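Fatty acid-binding protein homolog 8 (Caenorhabditis elegans, PDB 6C1Z) carries unsaturated fatty acids such as oleic acid and the lipid oleoylethanolamide from lysosomes to the nucleus, where it activates transcription of longevity genes. Local coordinates at residues Y23-G28 / L32-A37; K62-A67 / I77-R82; Q122-G127 / C131-V136; Q99-I102 / H107-V110. One frame throughout, in Å; residues are numbered along the deposited sequence.

Overall arrangement
The four contacts sample the fatty acid-binding protein fold, a ten-strand antiparallel barrel closed at one end by a helix pair. Contacts 2, 3 and 4 all reach its one sheet, 3 and 4 on the neighbouring strands 119-126 and 109-116. Contact 3 is the most buried, two paired strands whose inner side chains make a polar and aromatic cluster. Contact 4 is a looser hairpin end, where water and a sulfate take part. Contact 1 joins the two helices by aliphatic carbon and one flat guanidinium, partly buried, and Tyr23 ties it to Ser109 of contact 4. Contact 2 lies at the surface, without a hydrogen bond between its segments; it touches contacts 1 and 4.

Contact 1: residues Y23-G28 / L32-A37; sequences YLKEIG and LIRKAA
Arg34 lays one face of its guanidinium against the aliphatic part of Lys25, whose CG sits 3.7 Å above the plane, over the group's centre. The two chains cross at a slant. Arg34 has CG lodged between its backbone N and carbonyl carbon (chi1 68°) and runs extended to NE, 3.6 Å from Lys25 CB. Lys25 NZ remains 4.6 Å from Arg34 NH2, and the like charges probably repel mildly. Long chains suit this place: the carbon of both packs, while the lysine amine leads away to solvent and the guanidinium turns to the linker, where Arg34 NH1 is bonded to the carbonyl O of Val29. An alanine in place of Arg34 is likely to leave that carbonyl without its donor and uncover the methylenes of Lys25. Leu24 CB meets Arg34 CB at 3.7 Å and Leu24 CD1 touches Ala37 CB at 3.8 Å, the small alanine giving the leucine room. Lys25 and Arg34 belong to what is, by similarity, the nuclear localization signal. The helix segments run roughly antiparallel, their short axes at 153°, as the helix-turn-helix of the fatty acid-binding fold. Gly28 ends the first in a Schellman motif, while Tyr23 and Ile27 face strands 109-116 and 119-126.

Contact 2: residues K62-A67 / I77-R82; sequences KNNKLA and IAPDER
Asn64 lays its amide across the ring of Pro79 at about a right angle, with Asn64 OD1 3.5 Å from Pro79 CB. The contact joins the start of strand 64-68 to a type I beta turn, Ala78 to Glu81, which leads into strand 83-91 of the fatty acid-binding barrel; both probably lie in the region that forms the ligand portal in this family. Proline suits the second place of such a turn, since its ring fixes phi near -60°. Lys62 crosses the same proline at about a right angle: its chain runs extended as far as CE, which lies 3.8 Å from Pro79 O, and then bends at chi4 (-64°), turning the amine back toward its own strand. There Lys62 NZ donates to Asn64 OD1 at 2.7 Å and to Asn63 O at 3.1 Å. The first carbonyl is met with only a small tilt from its plane, the second from above. This shared donor steadies the Asn64 amide over Pro79. A methionine in place of Lys62 would probably leave both oxygens without their common charged donor and the amide freer to turn. The far end of the turn is held by an Asx turn, in which Asp80 OD1 accepts from Arg82 N at 3.0 Å.

Contact 3: residues Q122-G127 / C131-V136; sequences QTYQSG and CRREFV
The last beta hairpin of the fatty acid-binding barrel, strands 119-126 and 129-137, is held here by antiparallel pairing. Gln122 with Arg133 and Tyr124 with Cys131 are hydrogen-bonded pairs; the bond from Cys131 N to Tyr124 O is 2.8 Å long at 178°. Between them Thr123 and Arg132, a non-hydrogen-bonded pair, lie side by side on the other face. The face carrying Gln122, Tyr124, Cys131 and Arg133 is buried. Cys131 SG stands 4.5 Å from the centroid of the Tyr124 ring; anti to its backbone N (chi1 159°), the small, polarisable sulfur packs obliquely against the ring, nearest Tyr124 CD2. Arg133 CD packs at 3.6 Å from Tyr124 CE2. From Arg133 NE a weak bond reaches Tyr124 OH at the guanidinium's edge, whereas NH1 has its stronger partner in Ser17 OG. An arginine at the corresponding position binds the carboxylate in many relatives; a sulfate, probably from the crystallisation liquor, lies about 5 Å from the Arg133 side chain, and a similar role is possible but not seen in this apo structure. The tyrosine hydroxyl is also a donor: Tyr124 OH donates to Gln122 OE1 at 2.7 Å from above the amide plane, and Gln122 OE1 also lies 3.4 Å from Phe135 CE1.

Contact 4: residues Q99-I102 / H107-V110; sequences QDKI and HSSV. With SO4 (sulfate ion), chain B.
Lys101 and Ser108 reach from the two arms of this hairpin to one sulfate ion, probably from the crystallisation liquor, at its loop end. Ser108 N donates to sulfate O4 at 2.9 Å and Lys101 NZ to sulfate O3 at 3.2 Å, while Ser108 OG adds a weak bond to sulfate O1. The amine reaches the anion through an extended chain; its stronger partner is the carbonyl O of Glu104 in the connecting loop. Ser108 OG also acts as an acceptor, taking the backbone N-H of Lys101 at 2.9 Å and 177°, almost straight. Its hydroxyl lies anti to the carbonyl carbon (chi1 -62°), the setting that turns OG to the neighbouring strand, and serine suits the place because one short hydroxyl serves both partners. Inward, regular pairing begins: Gln99 and Ser109 form an antiparallel hydrogen-bonded pair, with Gln99 N to Ser109 O at 2.9 Å. Their side chains are not hydrogen-bonded to each other but share a water that donates to Gln99 OE1 and to His107 O and accepts from Ser109 OG. A second water joins Asp100 OD1 to Ser109 O. Ser109 OG is also bonded to Tyr23 OH of helix 20-27, and Gln99 NE2 to Glu76. Polar groups and water thus dominate between the two segments, so this hairpin end is a hydrated, donor-rich place, able to hold an anion through a backbone N-H and a lysine.

Contact 1: residues Y23-G28 / L32-A37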
loop_
_atom_site.group_PDB
_atom_site.type_symbol
_atom_site.label_atom_id
_atom_site.label_comp_id
_atom_site.label_asym_id
_atom_site.label_seq_id
_atom_site.Cartn_x
_atom_site.Cartn_y
_atom_site.Cartn_z
ATOM N N TYR A 23 -2.904 -11.896 -4.116
ATOM C CA TYR A 23 -1.971 -10.866 -4.560
ATOM C C TYR A 23 -0.545 -11.161 -4.093
ATOM O O TYR A 23 0.413 -11.069 -4.870
ATOM C CB TYR A 23 -2.445 -9.472 -4.093
ATOM C CG TYR A 23 -1.346 -8.465 -4.198
ATOM C CD1 TYR A 23 -1.033 -7.864 -5.404
ATOM C CD2 TYR A 23 -0.578 -8.156 -3.087
ATOM C CE1 TYR A 23 0.015 -6.972 -5.498
ATOM C CE2 TYR A 23 0.479 -7.282 -3.167
ATOM C CZ TYR A 23 0.791 -6.710 -4.387
ATOM O OH TYR A 23 1.856 -5.846 -4.449
ATOM N N LEU A 24 -0.386 -11.517 -2.829
ATOM C CA LEU A 24 0.943 -11.850 -2.329
ATOM C C LEU A 24 1.527 -13.050 -3.067
ATOM O O LEU A 24 2.727 -13.068 -3.391
ATOM C CB LEU A 24 0.874 -12.105 -0.829
ATOM C CG LEU A 24 0.535 -10.887 0.031
ATOM C CD1 LEU A 24 0.486 -11.279 1.517
ATOM C CD2 LEU A 24 1.516 -9.741 -0.176
ATOM N N LYS A 25 0.702 -14.065 -3.351
ATOM C CA LYS A 25 1.185 -15.198 -4.128
ATOM C C LYS A 25 1.654 -14.737 -5.498
ATOM O O LYS A 25 2.715 -15.150 -5.978
ATOM C CB LYS A 25 0.083 -16.252 -4.268
ATOM C CG LYS A 25 0.492 -17.527 -5.007
ATOM C CD LYS A 25 -0.645 -18.529 -4.990
ATOM C CE LYS A 25 -0.337 -19.768 -5.794
ATOM N NZ LYS A 25 -1.547 -20.632 -5.885
ATOM N N GLU A 26 0.877 -13.866 -6.143
ATOM C CA GLU A 26 1.212 -13.419 -7.487
ATOM C C GLU A 26 2.559 -12.706 -7.515
ATOM O O GLU A 26 3.328 -12.865 -8.470
ATOM C CB GLU A 26 0.086 -12.519 -8.006
ATOM C CG GLU A 26 0.308 -11.904 -9.377
ATOM C CD GLU A 26 0.198 -12.913 -10.488
ATOM O OE1 GLU A 26 -0.265 -14.047 -10.240
ATOM O OE2 GLU A 26 0.570 -12.571 -11.629
ATOM N N ILE A 27 2.881 -11.924 -6.477
ATOM C CA ILE A 27 4.135 -11.169 -6.474
ATOM C C ILE A 27 5.311 -11.986 -5.949
ATOM O O ILE A 27 6.448 -11.485 -5.920
ATOM C CB ILE A 27 4.062 -9.810 -5.758
ATOM C CG1 ILE A 27 3.815 -9.999 -4.258
ATOM C CG2 ILE A 27 2.976 -8.922 -6.372
ATOM C CD1 ILE A 27 4.106 -8.764 -3.437
ATOM N N GLY A 28 5.092 -13.245 -5.594
ATOM C CA GLY A 28 6.175 -14.151 -5.282
ATOM C C GLY A 28 6.393 -14.430 -3.817
ATOM O O GLY A 28 7.437 -14.992 -3.476
ATOM N N LEU A 32 3.875 -19.664 3.842
ATOM C CA LEU A 32 3.760 -19.338 5.262
ATOM C C LEU A 32 3.637 -17.840 5.475
ATOM O O LEU A 32 2.803 -17.378 6.266
ATOM C CB LEU A 32 4.968 -19.871 6.029
ATOM C CG LEU A 32 4.966 -21.370 6.299
ATOM C CD1 LEU A 32 6.252 -21.755 7.007
ATOM C CD2 LEU A 32 3.748 -21.766 7.127
ATOM N N ILE A 33 4.438 -17.059 4.756
ATOM C CA ILE A 33 4.419 -15.619 4.962
ATOM C C ILE A 33 3.109 -15.024 4.465
ATOM O O ILE A 33 2.497 -14.194 5.147
ATOM C CB ILE A 33 5.658 -14.967 4.326
ATOM C CG1 ILE A 33 6.899 -15.376 5.112
ATOM C CG2 ILE A 33 5.562 -13.465 4.360
ATOM C CD1 ILE A 33 8.212 -15.150 4.407
ATOM N N ARG A 34 2.646 -15.427 3.271
ATOM C CA ARG A 34 1.432 -14.821 2.745
ATOM C C ARG A 34 0.211 -15.195 3.577
ATOM O O ARG A 34 -0.703 -14.376 3.727
ATOM C CB ARG A 34 1.245 -15.125 1.249
ATOM C CG ARG A 34 0.951 -16.570 0.863
ATOM C CD ARG A 34 0.814 -16.678 -0.652
ATOM N NE ARG A 34 0.446 -18.015 -1.109
ATOM C CZ ARG A 34 1.290 -18.900 -1.639
ATOM N NH1 ARG A 34 2.574 -18.605 -1.795
ATOM N NH2 ARG A 34 0.854 -20.099 -2.028
ATOM N N LYS A 35 0.164 -16.427 4.090
ATOM C CA LYS A 35 -0.900 -16.823 5.011
ATOM C C LYS A 35 -0.890 -15.953 6.265
ATOM O O LYS A 35 -1.922 -15.395 6.659
ATOM C CB LYS A 35 -0.727 -18.303 5.367
ATOM C CG LYS A 35 -1.623 -18.833 6.479
ATOM C CD LYS A 35 -3.037 -19.103 5.996
ATOM C CE LYS A 35 -3.815 -19.919 7.021
ATOM N NZ LYS A 35 -3.245 -21.288 7.215
ATOM N N ALA A 36 0.275 -15.814 6.898
ATOM C CA ALA A 36 0.371 -15.012 8.117
ATOM C C ALA A 36 0.031 -13.553 7.846
ATOM O O ALA A 36 -0.678 -12.911 8.632
ATOM C CB ALA A 36 1.785 -15.109 8.677
ATOM N N ALA A 37 0.539 -12.998 6.742
ATOM C CA ALA A 37 0.306 -11.598 6.461
ATOM C C ALA A 37 -1.168 -11.330 6.211
ATOM O O ALA A 37 -1.673 -10.264 6.579
ATOM C CB ALA A 37 1.122 -11.155 5.249
#

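Contact 2: residues K62-A67 / I77-R82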
loop_
_atom_site.group_PDB
_atom_site.type_symbol
_atom_site.label_atom_id
_atom_site.label_comp_id
_atom_site.label_asym_id
_atom_site.label_seq_id
_atom_site.Cartn_x
_atom_site.Cartn_y
_atom_site.Cartn_z
ATOM N N LYS A 62 4.222 -7.819 10.974
ATOM C CA LYS A 62 5.313 -6.964 10.534
ATOM C C LYS A 62 4.837 -5.526 10.524
ATOM O O LYS A 62 3.682 -5.257 10.180
ATOM C CB LYS A 62 5.795 -7.345 9.128
ATOM C CG LYS A 62 7.078 -6.624 8.723
ATOM C CD LYS A 62 7.537 -7.010 7.329
ATOM C CE LYS A 62 8.837 -6.305 6.955
ATOM N NZ LYS A 62 8.663 -4.823 6.890
ATOM N N ASN A 63 5.726 -4.608 10.901
ATOM C CA ASN A 63 5.503 -3.183 10.699
ATOM C C ASN A 63 6.210 -2.773 9.417
ATOM O O ASN A 63 7.357 -3.167 9.181
ATOM C CB ASN A 63 6.050 -2.356 11.865
ATOM C CG ASN A 63 5.354 -2.650 13.176
ATOM O OD1 ASN A 63 4.249 -3.189 13.212
ATOM N ND2 ASN A 63 6.002 -2.286 14.271
ATOM N N ASN A 64 5.517 -1.999 8.581
ATOM C CA ASN A 64 6.022 -1.595 7.273
ATOM C C ASN A 64 5.891 -0.088 7.186
ATOM O O ASN A 64 4.774 0.434 7.120
ATOM C CB ASN A 64 5.212 -2.225 6.147
ATOM C CG ASN A 64 5.049 -3.707 6.311
ATOM O OD1 ASN A 64 5.966 -4.399 6.744
ATOM N ND2 ASN A 64 3.870 -4.210 5.966
ATOM N N LYS A 65 7.020 0.603 7.148
ATOM C CA LYS A 65 7.024 2.055 7.135
ATOM C C LYS A 65 7.540 2.526 5.788
ATOM O O LYS A 65 8.600 2.096 5.325
ATOM C CB LYS A 65 7.867 2.609 8.284
ATOM C CG LYS A 65 7.428 2.068 9.651
ATOM C CD LYS A 65 7.724 3.033 10.799
ATOM C CE LYS A 65 9.216 3.169 11.065
ATOM N NZ LYS A 65 9.507 4.085 12.209
ATOM N N LEU A 66 6.770 3.375 5.146
ATOM C CA LEU A 66 7.119 3.887 3.838
ATOM C C LEU A 66 7.122 5.398 3.929
ATOM O O LEU A 66 6.123 5.993 4.339
ATOM C CB LEU A 66 6.084 3.410 2.823
ATOM C CG LEU A 66 6.280 3.874 1.388
ATOM C CD1 LEU A 66 7.566 3.338 0.809
ATOM C CD2 LEU A 66 5.098 3.407 0.563
ATOM N N ALA A 67 8.212 6.010 3.515
ATOM C CA ALA A 67 8.350 7.451 3.424
ATOM C C ALA A 67 8.596 7.800 1.963
ATOM O O ALA A 67 9.316 7.086 1.257
ATOM C CB ALA A 67 9.534 7.930 4.270
ATOM N N ILE A 77 12.490 -0.558 -0.235
ATOM C CA ILE A 77 12.622 -1.905 0.298
ATOM C C ILE A 77 11.235 -2.289 0.799
ATOM O O ILE A 77 10.790 -1.847 1.856
ATOM C CB ILE A 77 13.694 -1.994 1.381
ATOM C CG1 ILE A 77 15.075 -1.904 0.735
ATOM C CG2 ILE A 77 13.564 -3.302 2.118
ATOM C CD1 ILE A 77 15.467 -0.532 0.196
ATOM N N ALA A 78 10.529 -3.078 0.006
ATOM C CA ALA A 78 9.161 -3.436 0.324
ATOM C C ALA A 78 9.152 -4.474 1.431
ATOM O O ALA A 78 10.182 -5.065 1.769
ATOM C CB ALA A 78 8.463 -3.967 -0.921
ATOM N N PRO A 79 7.992 -4.717 2.037
ATOM C CA PRO A 79 7.930 -5.730 3.095
ATOM C C PRO A 79 8.349 -7.118 2.651
ATOM O O PRO A 79 8.774 -7.907 3.498
ATOM C CB PRO A 79 6.468 -5.679 3.562
ATOM C CG PRO A 79 5.747 -4.849 2.560
ATOM C CD PRO A 79 6.758 -3.923 1.975
ATOM N N ASP A 80 8.272 -7.442 1.348
ATOM C CA ASP A 80 8.759 -8.735 0.863
ATOM C C ASP A 80 10.290 -8.803 0.801
ATOM O O ASP A 80 10.853 -9.794 0.314
ATOM C CB ASP A 80 8.133 -9.105 -0.492
ATOM C CG ASP A 80 8.557 -8.178 -1.627
ATOM O OD1 ASP A 80 9.412 -7.288 -1.418
ATOM O OD2 ASP A 80 8.027 -8.346 -2.749
ATOM N N GLU A 81 10.961 -7.765 1.305
ATOM C CA GLU A 81 12.415 -7.674 1.409
ATOM C C GLU A 81 13.101 -7.538 0.056
ATOM O O GLU A 81 14.338 -7.551 -0.009
ATOM C CB GLU A 81 13.024 -8.822 2.229
ATOM C CG GLU A 81 12.596 -8.812 3.691
ATOM C CD GLU A 81 13.018 -10.065 4.443
ATOM O OE1 GLU A 81 13.634 -10.960 3.824
ATOM O OE2 GLU A 81 12.728 -10.154 5.654
ATOM N N ARG A 82 12.336 -7.395 -1.023
ATOM C CA ARG A 82 12.883 -7.085 -2.330
ATOM C C ARG A 82 12.889 -5.576 -2.521
ATOM O O ARG A 82 12.094 -4.844 -1.925
ATOM C CB ARG A 82 12.057 -7.751 -3.437
ATOM C CG ARG A 82 12.112 -9.262 -3.381
ATOM C CD ARG A 82 11.176 -9.930 -4.370
ATOM N NE ARG A 82 11.457 -11.358 -4.412
ATOM C CZ ARG A 82 10.776 -12.257 -5.116
ATOM N NH1 ARG A 82 9.734 -11.893 -5.848
ATOM N NH2 ARG A 82 11.137 -13.534 -5.070
#

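Contact 3: residues Q122-G127 / C131-V136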
loop_
_atom_site.group_PDB
_atom_site.type_symbol
_atom_site.label_atom_id
_atom_site.label_comp_id
_atom_site.label_asym_id
_atom_site.label_seq_id
_atom_site.Cartn_x
_atom_site.Cartn_y
_atom_site.Cartn_z
ATOM N N GLN A 122 -8.111 0.743 -0.686
ATOM C CA GLN A 122 -6.890 0.491 -1.430
ATOM C C GLN A 122 -7.109 -0.632 -2.428
ATOM O O GLN A 122 -7.884 -1.557 -2.189
ATOM C CB GLN A 122 -5.721 0.114 -0.545
ATOM C CG GLN A 122 -5.333 1.174 0.439
ATOM C CD GLN A 122 -4.046 0.845 1.129
ATOM O OE1 GLN A 122 -3.933 -0.172 1.823
ATOM N NE2 GLN A 122 -3.075 1.728 0.986
ATOM N N THR A 123 -6.398 -0.557 -3.553
ATOM C CA THR A 123 -6.212 -1.719 -4.399
ATOM C C THR A 123 -4.723 -1.970 -4.559
ATOM O O THR A 123 -3.942 -1.027 -4.685
ATOM C CB THR A 123 -6.881 -1.568 -5.784
ATOM O OG1 THR A 123 -6.458 -0.346 -6.409
ATOM C CG2 THR A 123 -8.397 -1.576 -5.659
ATOM N N TYR A 124 -4.353 -3.243 -4.559
ATOM C CA TYR A 124 -3.009 -3.671 -4.910
ATOM C C TYR A 124 -3.144 -4.567 -6.125
ATOM O O TYR A 124 -3.824 -5.598 -6.079
ATOM C CB TYR A 124 -2.323 -4.453 -3.781
ATOM C CG TYR A 124 -2.515 -3.961 -2.366
ATOM C CD1 TYR A 124 -2.626 -2.607 -2.082
ATOM C CD2 TYR A 124 -2.566 -4.861 -1.313
ATOM C CE1 TYR A 124 -2.802 -2.170 -0.789
ATOM C CE2 TYR A 124 -2.736 -4.422 -0.019
ATOM C CZ TYR A 124 -2.854 -3.076 0.220
ATOM O OH TYR A 124 -3.038 -2.655 1.526
ATOM N N GLN A 125 -2.513 -4.161 -7.220
ATOM C CA GLN A 125 -2.623 -4.856 -8.490
ATOM C C GLN A 125 -1.258 -5.337 -8.945
ATOM O O GLN A 125 -0.295 -4.564 -8.930
ATOM C CB GLN A 125 -3.197 -3.850 -9.474
ATOM C CG GLN A 125 -3.019 -4.146 -10.945
ATOM C CD GLN A 125 -3.526 -3.000 -11.806
ATOM O OE1 GLN A 125 -4.673 -2.575 -11.682
ATOM N NE2 GLN A 125 -2.660 -2.473 -12.650
ATOM N N SER A 126 -1.180 -6.606 -9.341
ATOM C CA SER A 126 -0.019 -7.134 -10.056
ATOM C C SER A 126 -0.478 -8.268 -10.954
ATOM O O SER A 126 -1.281 -9.108 -10.540
ATOM C CB SER A 126 1.055 -7.660 -9.089
ATOM O OG SER A 126 2.205 -8.065 -9.790
ATOM N N GLY A 127 -0.014 -8.253 -12.203
ATOM C CA GLY A 127 -0.385 -9.297 -13.148
ATOM C C GLY A 127 -1.890 -9.384 -13.284
ATOM O O GLY A 127 -2.577 -8.375 -13.446
ATOM N N CYS A 131 -6.175 -6.959 -5.528
ATOM C CA CYS A 131 -6.603 -7.073 -4.138
ATOM C C CYS A 131 -7.327 -5.785 -3.766
ATOM O O CYS A 131 -6.891 -4.701 -4.152
ATOM C CB CYS A 131 -5.383 -7.277 -3.206
ATOM S SG CYS A 131 -5.655 -6.857 -1.466
ATOM N N ARG A 132 -8.410 -5.899 -2.999
ATOM C CA ARG A 132 -9.175 -4.747 -2.538
ATOM C C ARG A 132 -9.207 -4.756 -1.015
ATOM O O ARG A 132 -9.464 -5.793 -0.408
ATOM C CB ARG A 132 -10.615 -4.773 -3.087
ATOM C CG ARG A 132 -10.724 -4.861 -4.592
ATOM C CD ARG A 132 -12.172 -5.020 -5.076
ATOM N NE ARG A 132 -12.219 -4.939 -6.532
ATOM C CZ ARG A 132 -12.071 -3.807 -7.202
ATOM N NH1 ARG A 132 -11.900 -2.669 -6.543
ATOM N NH2 ARG A 132 -12.109 -3.811 -8.528
ATOM N N ARG A 133 -8.920 -3.618 -0.416
ATOM C CA ARG A 133 -8.958 -3.479 1.030
ATOM C C ARG A 133 -9.721 -2.225 1.397
ATOM O O ARG A 133 -9.714 -1.239 0.659
ATOM C CB ARG A 133 -7.569 -3.477 1.638
ATOM C CG ARG A 133 -7.185 -4.911 1.993
ATOM C CD ARG A 133 -5.772 -5.238 1.717
ATOM N NE ARG A 133 -4.945 -5.188 2.911
ATOM C CZ ARG A 133 -4.843 -6.169 3.807
ATOM N NH1 ARG A 133 -5.571 -7.259 3.698
ATOM N NH2 ARG A 133 -4.038 -6.035 4.844
ATOM N N GLU A 134 -10.418 -2.290 2.526
ATOM C CA GLU A 134 -11.201 -1.182 3.040
ATOM C C GLU A 134 -10.856 -0.973 4.512
ATOM O O GLU A 134 -10.788 -1.940 5.287
ATOM C CB GLU A 134 -12.682 -1.494 2.866
ATOM C CG GLU A 134 -13.612 -0.433 3.369
ATOM C CD GLU A 134 -15.059 -0.852 3.215
ATOM O OE1 GLU A 134 -15.412 -1.950 3.694
ATOM O OE2 GLU A 134 -15.832 -0.097 2.594
ATOM N N PHE A 135 -10.688 0.293 4.897
ATOM C CA PHE A 135 -10.323 0.709 6.247
ATOM C C PHE A 135 -11.306 1.751 6.756
ATOM O O PHE A 135 -11.898 2.516 5.983
ATOM C CB PHE A 135 -8.955 1.417 6.264
ATOM C CG PHE A 135 -7.781 0.565 5.814
ATOM C CD1 PHE A 135 -7.568 0.269 4.477
ATOM C CD2 PHE A 135 -6.856 0.093 6.745
ATOM C CE1 PHE A 135 -6.499 -0.475 4.093
ATOM C CE2 PHE A 135 -5.783 -0.673 6.367
ATOM C CZ PHE A 135 -5.597 -0.955 5.043
ATOM N N VAL A 136 -11.481 1.781 8.082
ATOM C CA VAL A 136 -12.274 2.807 8.754
ATOM C C VAL A 136 -11.363 3.644 9.644
ATOM O O VAL A 136 -10.322 3.176 10.131
ATOM C CB VAL A 136 -13.433 2.226 9.585
ATOM C CG1 VAL A 136 -14.327 1.392 8.716
ATOM C CG2 VAL A 136 -12.903 1.431 10.782
#

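Contact 4: residues Q99-I102 / H107-V110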
loop_
_atom_site.group_PDB
_atom_site.type_symbol
_atom_site.label_atom_id
_atom_site.label_comp_id
_atom_site.label_asym_id
_atom_site.label_seq_id
_atom_site.Cartn_x
_atom_site.Cartn_y
_atom_site.Cartn_z
ATOM N N GLN A 99 5.132 0.546 -8.174
ATOM C CA GLN A 99 6.243 -0.165 -7.555
ATOM C C GLN A 99 6.828 -1.043 -8.658
ATOM O O GLN A 99 6.310 -2.121 -8.937
ATOM C CB GLN A 99 5.725 -0.973 -6.370
ATOM C CG GLN A 99 6.866 -1.707 -5.635
ATOM C CD GLN A 99 6.358 -2.595 -4.523
ATOM O OE1 GLN A 99 5.940 -3.733 -4.751
ATOM N NE2 GLN A 99 6.380 -2.077 -3.301
ATOM N N ASP A 100 7.909 -0.569 -9.276
ATOM C CA ASP A 100 8.496 -1.228 -10.439
ATOM C C ASP A 100 9.604 -2.201 -10.039
ATOM O O ASP A 100 10.522 -1.854 -9.284
ATOM C CB ASP A 100 9.073 -0.199 -11.420
ATOM C CG ASP A 100 8.015 0.647 -12.104
ATOM O OD1 ASP A 100 6.837 0.256 -12.143
ATOM O OD2 ASP A 100 8.385 1.713 -12.639
ATOM N N LYS A 101 9.515 -3.417 -10.552
ATOM C CA LYS A 101 10.553 -4.396 -10.279
ATOM C C LYS A 101 11.895 -3.929 -10.816
ATOM O O LYS A 101 11.986 -3.130 -11.758
ATOM C CB LYS A 101 10.197 -5.761 -10.864
ATOM C CG LYS A 101 10.185 -5.851 -12.374
ATOM C CD LYS A 101 9.834 -7.268 -12.800
ATOM C CE LYS A 101 9.806 -7.427 -14.302
ATOM N NZ LYS A 101 9.452 -8.820 -14.678
ATOM N N ILE A 102 12.942 -4.405 -10.163
ATOM C CA ILE A 102 14.318 -4.216 -10.607
ATOM C C ILE A 102 14.879 -5.492 -11.223
ATOM O O ILE A 102 15.441 -5.473 -12.323
ATOM C CB ILE A 102 15.205 -3.708 -9.446
ATOM C CG1 ILE A 102 14.715 -2.324 -9.006
ATOM C CG2 ILE A 102 16.677 -3.657 -9.854
ATOM C CD1 ILE A 102 15.365 -1.794 -7.759
ATOM N N HIS A 107 8.116 -9.007 -9.651
ATOM C CA HIS A 107 6.834 -8.584 -10.188
ATOM C C HIS A 107 6.609 -7.142 -9.789
ATOM O O HIS A 107 6.881 -6.757 -8.650
ATOM C CB HIS A 107 5.678 -9.422 -9.629
ATOM C CG HIS A 107 5.796 -10.876 -9.932
ATOM N ND1 HIS A 107 5.143 -11.461 -10.991
ATOM C CD2 HIS A 107 6.510 -11.862 -9.340
ATOM C CE1 HIS A 107 5.439 -12.747 -11.039
ATOM N NE2 HIS A 107 6.270 -13.016 -10.047
ATOM N N SER A 108 6.045 -6.356 -10.696
ATOM C CA SER A 108 5.710 -4.978 -10.406
ATOM C C SER A 108 4.275 -4.912 -9.917
ATOM O O SER A 108 3.458 -5.798 -10.211
ATOM C CB SER A 108 5.881 -4.126 -11.669
ATOM O OG SER A 108 7.219 -4.129 -12.109
ATOM N N SER A 109 3.963 -3.836 -9.195
ATOM C CA SER A 109 2.633 -3.633 -8.647
ATOM C C SER A 109 2.216 -2.182 -8.804
ATOM O O SER A 109 3.043 -1.283 -8.929
ATOM C CB SER A 109 2.554 -3.951 -7.150
ATOM O OG SER A 109 2.732 -5.333 -6.892
ATOM N N VAL A 110 0.893 -1.961 -8.790
ATOM C CA VAL A 110 0.318 -0.618 -8.695
ATOM C C VAL A 110 -0.593 -0.589 -7.488
ATOM O O VAL A 110 -1.490 -1.431 -7.370
ATOM C CB VAL A 110 -0.469 -0.220 -9.956
ATOM C CG1 VAL A 110 -1.043 1.182 -9.798
ATOM C CG2 VAL A 110 0.437 -0.273 -11.152
HETATM S S SO4 B . 5.527 -7.589 -14.207
HETATM O O1 SO4 B . 6.400 -6.416 -14.266
HETATM O O2 SO4 B . 4.723 -7.685 -15.416
HETATM O O3 SO4 B . 6.329 -8.797 -14.038
HETATM O O4 SO4 B . 4.677 -7.475 -13.016
HETATM O O HOH W 1 5.418 -5.617 -6.608
HETATM O O HOH W 2 4.316 -0.527 -11.373
#